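Local coordinates for protein leukotriene A-4 hydrolase (Saccharomyces cerevisiae, PDB 2XQ0) that cleaves di- and tripeptides as a zinc-dependent aminopeptidase of the M1 family and has a low epoxide hydrolase activity in vitro, at residues 358-371 / 379-393. Numbering follows the deposited sequence.
Sequences SIDSMKDPERFSTL and TDPDDAFSTVPYEKG. With BES (2-(3-amino-2-hydroxy-4-phenyl-butyrylamino)-4-methyl-pentanoic acid), chain B.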
loop_
_atom_site.group_PDB
_atom_site.type_symbol
_atom_site.label_atom_id
_atom_site.label_comp_id
_atom_site.label_asym_id
_atom_site.label_seq_id
_atom_site.Cartn_x
_atom_site.Cartn_y
_atom_site.Cartn_z
ATOM N N SER A 358 11.747 0.221 -11.014
ATOM C CA SER A 358 12.058 -0.137 -9.639
ATOM C C SER A 358 13.334 -0.969 -9.547
ATOM O O SER A 358 14.163 -0.764 -8.657
ATOM C CB SER A 358 10.873 -0.883 -9.023
ATOM O OG SER A 358 11.219 -1.421 -7.765
ATOM N N ILE A 359 13.499 -1.902 -10.476
ATOM C CA ILE A 359 14.675 -2.753 -10.487
ATOM C C ILE A 359 15.895 -1.978 -11.001
ATOM O O ILE A 359 16.999 -2.132 -10.476
ATOM C CB ILE A 359 14.453 -4.019 -11.337
ATOM C CG1 ILE A 359 13.433 -4.948 -10.663
ATOM C CG2 ILE A 359 15.765 -4.748 -11.545
ATOM C CD1 ILE A 359 13.095 -6.165 -11.489
ATOM N N ASP A 360 15.689 -1.140 -12.017
ATOM C CA ASP A 360 16.768 -0.295 -12.553
ATOM C C ASP A 360 17.285 0.704 -11.512
ATOM O O ASP A 360 18.461 1.067 -11.517
ATOM C CB ASP A 360 16.302 0.474 -13.802
ATOM C CG ASP A 360 16.184 -0.412 -15.026
ATOM O OD1 ASP A 360 16.476 -1.620 -14.917
ATOM O OD2 ASP A 360 15.806 0.098 -16.105
ATOM N N SER A 361 16.405 1.159 -10.632
ATOM C CA SER A 361 16.771 2.173 -9.653
ATOM C C SER A 361 17.316 1.516 -8.395
ATOM O O SER A 361 17.691 2.186 -7.432
ATOM C CB SER A 361 15.553 3.026 -9.300
ATOM O OG SER A 361 14.823 2.434 -8.234
ATOM N N MET A 362 17.373 0.195 -8.410
ATOM C CA MET A 362 17.701 -0.541 -7.200
ATOM C C MET A 362 19.150 -0.468 -6.753
ATOM O O MET A 362 20.089 -0.562 -7.535
ATOM C CB MET A 362 17.270 -2.002 -7.311
ATOM C CG MET A 362 15.942 -2.265 -6.643
ATOM S SD MET A 362 15.641 -4.011 -6.461
ATOM C CE MET A 362 13.954 -3.983 -5.862
ATOM N N LYS A 363 19.273 -0.262 -5.455
ATOM C CA LYS A 363 20.478 -0.438 -4.670
ATOM C C LYS A 363 21.228 -1.749 -4.952
ATOM O O LYS A 363 22.318 -1.773 -5.539
ATOM C CB LYS A 363 20.000 -0.486 -3.226
ATOM C CG LYS A 363 18.753 -1.377 -3.115
ATOM C CD LYS A 363 17.896 -1.044 -1.921
ATOM C CE LYS A 363 16.651 -1.910 -1.927
ATOM N NZ LYS A 363 15.926 -1.766 -3.217
ATOM N N ASP A 364 20.616 -2.838 -4.499
ATOM C CA ASP A 364 21.200 -4.166 -4.484
ATOM C C ASP A 364 20.195 -5.071 -5.176
ATOM O O ASP A 364 19.538 -5.874 -4.515
ATOM C CB ASP A 364 21.362 -4.591 -3.017
ATOM C CG ASP A 364 22.064 -5.925 -2.848
ATOM O OD1 ASP A 364 22.343 -6.595 -3.867
ATOM O OD2 ASP A 364 22.336 -6.300 -1.678
ATOM N N PRO A 365 20.049 -4.927 -6.507
ATOM C CA PRO A 365 19.029 -5.703 -7.228
ATOM C C PRO A 365 19.225 -7.214 -7.101
ATOM O O PRO A 365 18.232 -7.939 -7.063
ATOM C CB PRO A 365 19.189 -5.245 -8.686
ATOM C CG PRO A 365 20.583 -4.679 -8.759
ATOM C CD PRO A 365 20.831 -4.066 -7.417
ATOM N N GLU A 366 20.469 -7.681 -7.007
ATOM C CA GLU A 366 20.720 -9.117 -6.920
ATOM C C GLU A 366 19.984 -9.711 -5.728
ATOM O O GLU A 366 19.523 -10.859 -5.768
ATOM C CB GLU A 366 22.213 -9.403 -6.798
ATOM C CG GLU A 366 22.552 -10.879 -6.650
ATOM C CD GLU A 366 22.930 -11.540 -7.969
ATOM O OE1 GLU A 366 22.569 -11.000 -9.039
ATOM O OE2 GLU A 366 23.591 -12.603 -7.934
ATOM N N ARG A 367 19.900 -8.922 -4.660
ATOM C CA ARG A 367 19.220 -9.341 -3.449
ATOM C C ARG A 367 17.740 -8.969 -3.481
ATOM O O ARG A 367 16.869 -9.809 -3.279
ATOM C CB ARG A 367 19.869 -8.707 -2.216
ATOM C CG ARG A 367 19.055 -8.946 -0.969
ATOM C CD ARG A 367 19.741 -8.547 0.320
ATOM N NE ARG A 367 18.972 -9.090 1.435
ATOM C CZ ARG A 367 19.139 -8.768 2.708
ATOM N NH1 ARG A 367 18.365 -9.336 3.625
ATOM N NH2 ARG A 367 20.070 -7.887 3.063
ATOM N N PHE A 368 17.453 -7.694 -3.707
ATOM C CA PHE A 368 16.106 -7.208 -3.452
ATOM C C PHE A 368 15.121 -7.370 -4.611
ATOM O O PHE A 368 13.961 -7.002 -4.475
ATOM C CB PHE A 368 16.125 -5.760 -2.960
ATOM C CG PHE A 368 16.741 -5.589 -1.591
ATOM C CD1 PHE A 368 17.924 -4.884 -1.432
ATOM C CD2 PHE A 368 16.137 -6.136 -0.471
ATOM C CE1 PHE A 368 18.491 -4.722 -0.173
ATOM C CE2 PHE A 368 16.703 -5.983 0.792
ATOM C CZ PHE A 368 17.874 -5.276 0.935
ATOM N N SER A 369 15.557 -7.933 -5.735
ATOM C CA SER A 369 14.631 -8.119 -6.850
ATOM C C SER A 369 14.146 -9.554 -7.003
ATOM O O SER A 369 13.458 -9.879 -7.959
ATOM C CB SER A 369 15.234 -7.612 -8.162
ATOM O OG SER A 369 16.212 -8.501 -8.660
ATOM N N THR A 370 14.513 -10.422 -6.067
ATOM C CA THR A 370 13.996 -11.783 -6.075
ATOM C C THR A 370 12.585 -11.743 -5.522
ATOM O O THR A 370 12.295 -10.956 -4.616
ATOM C CB THR A 370 14.869 -12.740 -5.234
ATOM O OG1 THR A 370 14.895 -12.304 -3.864
ATOM C CG2 THR A 370 16.303 -12.761 -5.781
ATOM N N LEU A 371 11.701 -12.578 -6.064
ATOM C CA LEU A 371 10.306 -12.565 -5.637
ATOM C C LEU A 371 10.154 -12.939 -4.161
ATOM O O LEU A 371 9.472 -12.249 -3.429
ATOM C CB LEU A 371 9.456 -13.479 -6.511
ATOM C CG LEU A 371 7.954 -13.426 -6.237
ATOM C CD1 LEU A 371 7.454 -11.999 -6.353
ATOM C CD2 LEU A 371 7.214 -14.333 -7.215
ATOM N N THR A 379 17.488 -7.168 9.142
ATOM C CA THR A 379 16.997 -6.444 7.980
ATOM C C THR A 379 15.686 -5.759 8.294
ATOM O O THR A 379 14.768 -6.366 8.856
ATOM C CB THR A 379 16.748 -7.376 6.791
ATOM O OG1 THR A 379 17.909 -8.172 6.543
ATOM C CG2 THR A 379 16.426 -6.554 5.553
ATOM N N ASP A 380 15.602 -4.487 7.928
ATOM C CA ASP A 380 14.347 -3.763 8.020
ATOM C C ASP A 380 13.460 -4.275 6.903
ATOM O O ASP A 380 13.851 -4.231 5.736
ATOM C CB ASP A 380 14.605 -2.263 7.855
ATOM C CG ASP A 380 13.364 -1.422 8.088
ATOM O OD1 ASP A 380 12.236 -1.956 8.000
ATOM O OD2 ASP A 380 13.518 -0.209 8.346
ATOM N N PRO A 381 12.266 -4.786 7.251
ATOM C CA PRO A 381 11.314 -5.267 6.247
ATOM C C PRO A 381 11.019 -4.216 5.183
ATOM O O PRO A 381 10.765 -4.578 4.029
ATOM C CB PRO A 381 10.057 -5.549 7.071
ATOM C CG PRO A 381 10.573 -5.911 8.409
ATOM C CD PRO A 381 11.811 -5.078 8.622
ATOM N N ASP A 382 11.044 -2.940 5.565
ATOM C CA ASP A 382 10.885 -1.838 4.617
ATOM C C ASP A 382 11.847 -2.001 3.450
ATOM O O ASP A 382 11.470 -1.838 2.294
ATOM C CB ASP A 382 11.168 -0.488 5.291
ATOM C CG ASP A 382 9.950 0.101 5.990
ATOM O OD1 ASP A 382 8.809 -0.242 5.611
ATOM O OD2 ASP A 382 10.139 0.928 6.914
ATOM N N ASP A 383 13.097 -2.322 3.765
ATOM C CA ASP A 383 14.156 -2.375 2.763
ATOM C C ASP A 383 13.849 -3.338 1.624
ATOM O O ASP A 383 14.517 -3.316 0.592
ATOM C CB ASP A 383 15.502 -2.739 3.407
ATOM C CG ASP A 383 16.083 -1.602 4.230
ATOM O OD1 ASP A 383 15.418 -0.548 4.371
ATOM O OD2 ASP A 383 17.214 -1.765 4.737
ATOM N N ALA A 384 12.836 -4.176 1.809
ATOM C CA ALA A 384 12.489 -5.181 0.813
ATOM C C ALA A 384 11.214 -4.827 0.074
ATOM O O ALA A 384 10.805 -5.539 -0.836
ATOM C CB ALA A 384 12.332 -6.530 1.468
ATOM N N PHE A 385 10.567 -3.740 0.475
ATOM C CA PHE A 385 9.370 -3.318 -0.233
ATOM C C PHE A 385 9.779 -2.516 -1.463
ATOM O O PHE A 385 10.588 -1.583 -1.403
ATOM C CB PHE A 385 8.396 -2.561 0.679
ATOM C CG PHE A 385 7.942 -3.368 1.869
ATOM C CD1 PHE A 385 7.713 -4.733 1.748
ATOM C CD2 PHE A 385 7.758 -2.776 3.104
ATOM C CE1 PHE A 385 7.305 -5.486 2.836
ATOM C CE2 PHE A 385 7.351 -3.528 4.195
ATOM C CZ PHE A 385 7.121 -4.878 4.060
ATOM N N SER A 386 9.254 -2.947 -2.594
ATOM C CA SER A 386 9.523 -2.311 -3.859
ATOM C C SER A 386 8.368 -2.729 -4.721
ATOM O O SER A 386 7.408 -3.321 -4.239
ATOM C CB SER A 386 10.814 -2.854 -4.465
ATOM O OG SER A 386 10.649 -4.210 -4.861
ATOM N N THR A 387 8.482 -2.467 -6.011
ATOM C CA THR A 387 7.471 -2.907 -6.952
ATOM C C THR A 387 7.526 -4.415 -7.236
ATOM O O THR A 387 6.566 -4.989 -7.750
ATOM C CB THR A 387 7.611 -2.128 -8.252
ATOM O OG1 THR A 387 7.617 -0.720 -7.952
ATOM C CG2 THR A 387 6.468 -2.462 -9.184
ATOM N N VAL A 388 8.633 -5.066 -6.881
ATOM C CA VAL A 388 8.809 -6.491 -7.211
ATOM C C VAL A 388 7.703 -7.428 -6.697
ATOM O O VAL A 388 7.161 -8.219 -7.464
ATOM C CB VAL A 388 10.199 -6.999 -6.761
ATOM C CG1 VAL A 388 10.300 -8.521 -6.918
ATOM C CG2 VAL A 388 11.279 -6.299 -7.566
ATOM N N PRO A 389 7.354 -7.350 -5.397
ATOM C CA PRO A 389 6.309 -8.292 -4.962
ATOM C C PRO A 389 4.987 -8.055 -5.680
ATOM O O PRO A 389 4.242 -9.009 -5.940
ATOM C CB PRO A 389 6.162 -8.010 -3.451
ATOM C CG PRO A 389 6.897 -6.702 -3.205
ATOM C CD PRO A 389 7.992 -6.670 -4.258
ATOM N N TYR A 390 4.698 -6.790 -5.978
ATOM C CA TYR A 390 3.473 -6.425 -6.674
ATOM C C TYR A 390 3.467 -7.001 -8.084
ATOM O O TYR A 390 2.575 -7.760 -8.457
ATOM C CB TYR A 390 3.353 -4.892 -6.753
ATOM C CG TYR A 390 3.159 -4.212 -5.408
ATOM C CD1 TYR A 390 4.246 -3.916 -4.582
ATOM C CD2 TYR A 390 1.891 -3.847 -4.978
ATOM C CE1 TYR A 390 4.061 -3.293 -3.340
ATOM C CE2 TYR A 390 1.694 -3.223 -3.743
ATOM C CZ TYR A 390 2.774 -2.950 -2.935
ATOM O OH TYR A 390 2.567 -2.322 -1.723
ATOM N N GLU A 391 4.464 -6.624 -8.864
ATOM C CA GLU A 391 4.425 -6.858 -10.306
ATOM C C GLU A 391 5.076 -8.157 -10.744
ATOM O O GLU A 391 4.601 -8.793 -11.676
ATOM C CB GLU A 391 5.059 -5.688 -11.058
ATOM C CG GLU A 391 4.312 -4.354 -10.896
ATOM C CD GLU A 391 2.913 -4.368 -11.511
ATOM O OE1 GLU A 391 2.640 -5.196 -12.410
ATOM O OE2 GLU A 391 2.075 -3.550 -11.084
ATOM N N LYS A 392 6.182 -8.549 -10.125
ATOM C CA LYS A 392 6.698 -9.877 -10.422
ATOM C C LYS A 392 5.695 -10.881 -9.865
ATOM O O LYS A 392 5.447 -11.934 -10.461
ATOM C CB LYS A 392 8.118 -10.083 -9.836
ATOM C CG LYS A 392 8.802 -11.352 -10.348
ATOM C CD LYS A 392 10.192 -11.614 -9.743
ATOM C CE LYS A 392 11.316 -10.930 -10.512
ATOM N NZ LYS A 392 12.691 -11.516 -10.206
ATOM N N GLY A 393 5.108 -10.552 -8.715
ATOM C CA GLY A 393 4.074 -11.392 -8.124
ATOM C C GLY A 393 2.897 -11.557 -9.054
ATOM O O GLY A 393 2.503 -12.674 -9.379
HETATM N N2 BES B . -0.850 -1.504 2.507
HETATM C C1 BES B . -0.310 -1.253 1.187
HETATM C C6 BES B . 0.715 -0.119 1.245
HETATM C C7 BES B . 1.893 -0.525 2.103
HETATM C C8 BES B . 2.479 -1.773 1.923
HETATM C C12 BES B . 2.378 0.337 3.082
HETATM C C9 BES B . 3.558 -2.154 2.713
HETATM C C11 BES B . 3.457 -0.047 3.874
HETATM C C10 BES B . 4.049 -1.292 3.688
HETATM C C2 BES B . -1.423 -0.905 0.191
HETATM O O2 BES B . -2.454 -1.896 0.072
HETATM C C3 BES B . -0.773 -0.704 -1.138
HETATM O O3 BES B . -0.327 -1.652 -1.789
HETATM N N1 BES B . -0.745 0.585 -1.449
HETATM C C4 BES B . -0.204 1.210 -2.638
HETATM C C13 BES B . -1.429 1.399 -3.525
HETATM C C14 BES B . -1.245 0.817 -4.920
HETATM C C15 BES B . -2.602 0.549 -5.559
HETATM C C16 BES B . -0.386 -0.446 -4.904
HETATM C C5 BES B . 0.306 2.559 -2.216
HETATM O O1 BES B . 1.224 3.095 -2.877
HETATM O O4 BES B . -0.209 3.097 -1.204
HETATM O O HOH W 1 20.676 -7.655 5.958
HETATM O O HOH W 2 11.773 -6.140 -3.078
HETATM O O HOH W 3 12.515 -13.926 -8.324
#
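Lys392 NZ donates to Ser369 O at 2.9 Å, the shortest direct hydrogen bond between 358-371 and 379-393. The donor sits 18° from the carbonyl plane. A bend at chi3 (-88°) turns the lysine's end to this carbonyl. NZ also binds Gly459 O and a water held by Leu371 N. The contact belongs to the M1 peptidase domain. It packs the end of helix 341-360, the short helix 365-368 and the adjoining loops against the loop and 3-10 turn of 379-387 and the first turns of helix 388-403, which carries Tyr390, the catalytic proton donor. A methionine in place of Lys392 would probably leave Ser369 O and Gly459 O without this shared donor. Arg367 NH1 reaches Thr379 OG1 at 3.2 Å, near the guanidinium plane, and also binds Asn374 O. A water bridges Arg367 NH2 and Thr379 OG1. Another water donates to Phe368 O and bonds to Ser386 OG; its leg to Ala384 O is unusually short and less certain. Ser386 OG also caps the helix, accepting from Val388 N at 3.0 Å. Thr387 N makes a weak bond to Ser358 OG. The Phe368 ring is sandwiched: Arg367 CG lies over the centre of one face, and Asp383 O is 3.4 Å above the other, toward the rim. Val388 splits its methyls. CG1, anti to the backbone N (chi1 172°), meets Ser369 O, while CG2 touches Ile359 CG1 and Met362 CE. Leu371 packs CB on Lys392 CD and CD1 on Gly393 N. On the inhibitor side, Tyr390 OH donates to bestatin O3 at 3.0 Å, with O3 at the edge of the ring, in its plane.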